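Local coordinates for protein alginate lyase, family PL7 (Zobellia galactanivorans, PDB 4BE3) that cleaves alginate exolytically as a family PL7 polysaccharide lyase, probably by beta-elimination, at residues 81-86 / 188-193. Residues are numbered along the deposited sequence; the frame is centred on the assembly and turned at random.
Sequences KLNATL and SYEINV
Neighbouring antiparallel strands 80-90 and 187-194 in one sheet of the PL7 beta-jelly roll meet here, Leu82 pairing with Ile191 and Ala84 with Tyr189 as hydrogen-bonded pairs. Leu82 N reaches Ile191 O at 2.8 Å and Ala84 N reaches Tyr189 O at 2.9 Å, each answered by a return bond; Ile191 O also receives a CA-H...O contact from Lys81 CA, so that one carbonyl is gripped twice. On the buried face, a chi1 of 62° swings the Tyr189 ring back over Ala84, whose CB lies above one ring face toward the rim, nearest Tyr189 CZ (3.4 Å), in a CH-pi contact. Leu82 CD2 meets the ring edge in its plane, 3.8 Å from Tyr189 CE1, and Leu86 CD2 comes in obliquely against Tyr189 CD2 and CE2. The phenol OH bonds to Val107 O in the facing sheet, where Ile123 and Leu258 also touch this tyrosine. Replacing Tyr189 by an alanine is likely to strip Ala84 CB and Leu82 CD2 of their aromatic partner and leave Val107 O without this hydroxyl donor. The other face is polar. Thr85 OG1 and Ser188 OG share a hydrogen bond of 2.9 Å; a water accepts from Lys81 NZ and donates to Glu190 OE1. Lys81 CE lies 3.6 Å from Asn192 OD1, and Ser309 ties both side chains, its OG bonding to Lys81 NZ and its O to Asn192 ND2. The buried phenol oxygen, satisfied by Val107 O, thus links the two sheets, while the water-bridged Lys81-Glu190 pair probably adds a modest electrostatic link between the strands.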
loop_
_atom_site.group_PDB
_atom_site.type_symbol
_atom_site.label_atom_id
_atom_site.label_comp_id
_atom_site.label_asym_id
_atom_site.label_seq_id
_atom_site.Cartn_x
_atom_site.Cartn_y
_atom_site.Cartn_z
ATOM N N LYS A 81 8.896 -2.000 1.718
ATOM C CA LYS A 81 10.341 -2.113 2.141
ATOM C C LYS A 81 10.476 -1.571 3.482
ATOM O O LYS A 81 9.920 -0.477 3.869
ATOM C CB LYS A 81 11.181 -1.295 1.139
ATOM C CG LYS A 81 12.678 -1.418 1.456
ATOM C CD LYS A 81 13.527 -0.445 0.595
ATOM C CE LYS A 81 13.436 -0.849 -0.861
ATOM N NZ LYS A 81 14.276 0.111 -1.685
ATOM N N LEU A 82 11.261 -2.292 4.336
ATOM C CA LEU A 82 11.535 -1.830 5.640
ATOM C C LEU A 82 13.078 -1.823 5.789
ATOM O O LEU A 82 13.733 -2.829 5.460
ATOM C CB LEU A 82 10.970 -2.811 6.702
ATOM C CG LEU A 82 11.435 -2.564 8.130
ATOM C CD1 LEU A 82 10.849 -1.177 8.684
ATOM C CD2 LEU A 82 10.798 -3.712 9.012
ATOM N N ASN A 83 13.664 -0.711 6.235
ATOM C CA ASN A 83 15.088 -0.641 6.553
ATOM C C ASN A 83 15.283 -0.347 7.996
ATOM O O ASN A 83 14.676 0.610 8.539
ATOM C CB ASN A 83 15.711 0.585 5.765
ATOM C CG ASN A 83 16.023 0.220 4.314
ATOM O OD1 ASN A 83 17.102 -0.366 4.039
ATOM N ND2 ASN A 83 15.109 0.331 3.476
ATOM N N ALA A 84 16.175 -1.107 8.689
ATOM C CA ALA A 84 16.458 -0.821 10.018
ATOM C C ALA A 84 17.962 -0.880 10.333
ATOM O O ALA A 84 18.687 -1.615 9.724
ATOM C CB ALA A 84 15.763 -1.826 10.960
ATOM N N THR A 85 18.435 -0.058 11.249
ATOM C CA THR A 85 19.814 -0.204 11.769
ATOM C C THR A 85 19.662 -0.255 13.244
ATOM O O THR A 85 19.006 0.624 13.864
ATOM C CB THR A 85 20.678 1.024 11.356
ATOM O OG1 THR A 85 20.812 0.969 9.902
ATOM C CG2 THR A 85 22.015 0.902 11.945
ATOM N N LEU A 86 20.338 -1.203 13.898
ATOM C CA LEU A 86 19.982 -1.454 15.321
ATOM C C LEU A 86 21.156 -2.152 16.031
ATOM O O LEU A 86 22.114 -2.514 15.346
ATOM C CB LEU A 86 18.744 -2.429 15.383
ATOM C CG LEU A 86 19.042 -3.853 14.755
ATOM C CD1 LEU A 86 18.206 -4.858 15.554
ATOM C CD2 LEU A 86 18.563 -3.894 13.293
ATOM N N SER A 188 22.468 -3.827 10.197
ATOM C CA SER A 188 21.311 -3.328 9.436
ATOM C C SER A 188 20.615 -4.498 8.772
ATOM O O SER A 188 21.283 -5.431 8.356
ATOM C CB SER A 188 21.888 -2.386 8.340
ATOM O OG SER A 188 22.433 -1.262 9.114
ATOM N N TYR A 189 19.300 -4.382 8.506
ATOM C CA TYR A 189 18.610 -5.276 7.657
ATOM C C TYR A 189 17.725 -4.409 6.729
ATOM O O TYR A 189 17.340 -3.239 7.062
ATOM C CB TYR A 189 17.789 -6.329 8.432
ATOM C CG TYR A 189 16.706 -5.810 9.284
ATOM C CD1 TYR A 189 15.449 -5.405 8.661
ATOM C CD2 TYR A 189 16.759 -5.909 10.659
ATOM C CE1 TYR A 189 14.332 -4.981 9.446
ATOM C CE2 TYR A 189 15.636 -5.473 11.496
ATOM C CZ TYR A 189 14.435 -5.003 10.832
ATOM O OH TYR A 189 13.391 -4.667 11.684
ATOM N N GLU A 190 17.456 -4.995 5.608
ATOM C CA GLU A 190 16.389 -4.475 4.728
ATOM C C GLU A 190 15.545 -5.596 4.287
ATOM O O GLU A 190 16.084 -6.646 3.805
ATOM C CB GLU A 190 17.086 -3.850 3.483
ATOM C CG GLU A 190 16.033 -3.282 2.450
ATOM C CD GLU A 190 16.737 -2.657 1.250
ATOM O OE1 GLU A 190 17.275 -1.564 1.328
ATOM O OE2 GLU A 190 16.894 -3.391 0.222
ATOM N N ILE A 191 14.211 -5.430 4.397
ATOM C CA ILE A 191 13.302 -6.414 3.850
ATOM C C ILE A 191 12.587 -5.633 2.669
ATOM O O ILE A 191 11.849 -4.697 2.963
ATOM C CB ILE A 191 12.215 -6.775 4.812
ATOM C CG1 ILE A 191 12.917 -7.321 6.147
ATOM C CG2 ILE A 191 11.208 -7.856 4.155
ATOM C CD1 ILE A 191 11.852 -7.522 7.282
ATOM N N ASN A 192 12.903 -6.053 1.451
ATOM C CA ASN A 192 12.340 -5.361 0.231
ATOM C C ASN A 192 11.452 -6.301 -0.513
ATOM O O ASN A 192 11.934 -7.281 -1.163
ATOM C CB ASN A 192 13.588 -4.948 -0.586
ATOM C CG ASN A 192 13.163 -4.386 -1.960
ATOM O OD1 ASN A 192 12.023 -3.903 -2.051
ATOM N ND2 ASN A 192 13.984 -4.524 -2.998
ATOM N N VAL A 193 10.132 -6.123 -0.419
ATOM C CA VAL A 193 9.224 -7.051 -1.126
ATOM C C VAL A 193 8.781 -6.294 -2.379
ATOM O O VAL A 193 8.193 -5.225 -2.242
ATOM C CB VAL A 193 7.973 -7.421 -0.291
ATOM C CG1 VAL A 193 7.051 -8.328 -1.112
ATOM C CG2 VAL A 193 8.508 -8.212 1.024
HETATM O O HOH W 1 16.791 0.043 -0.655
#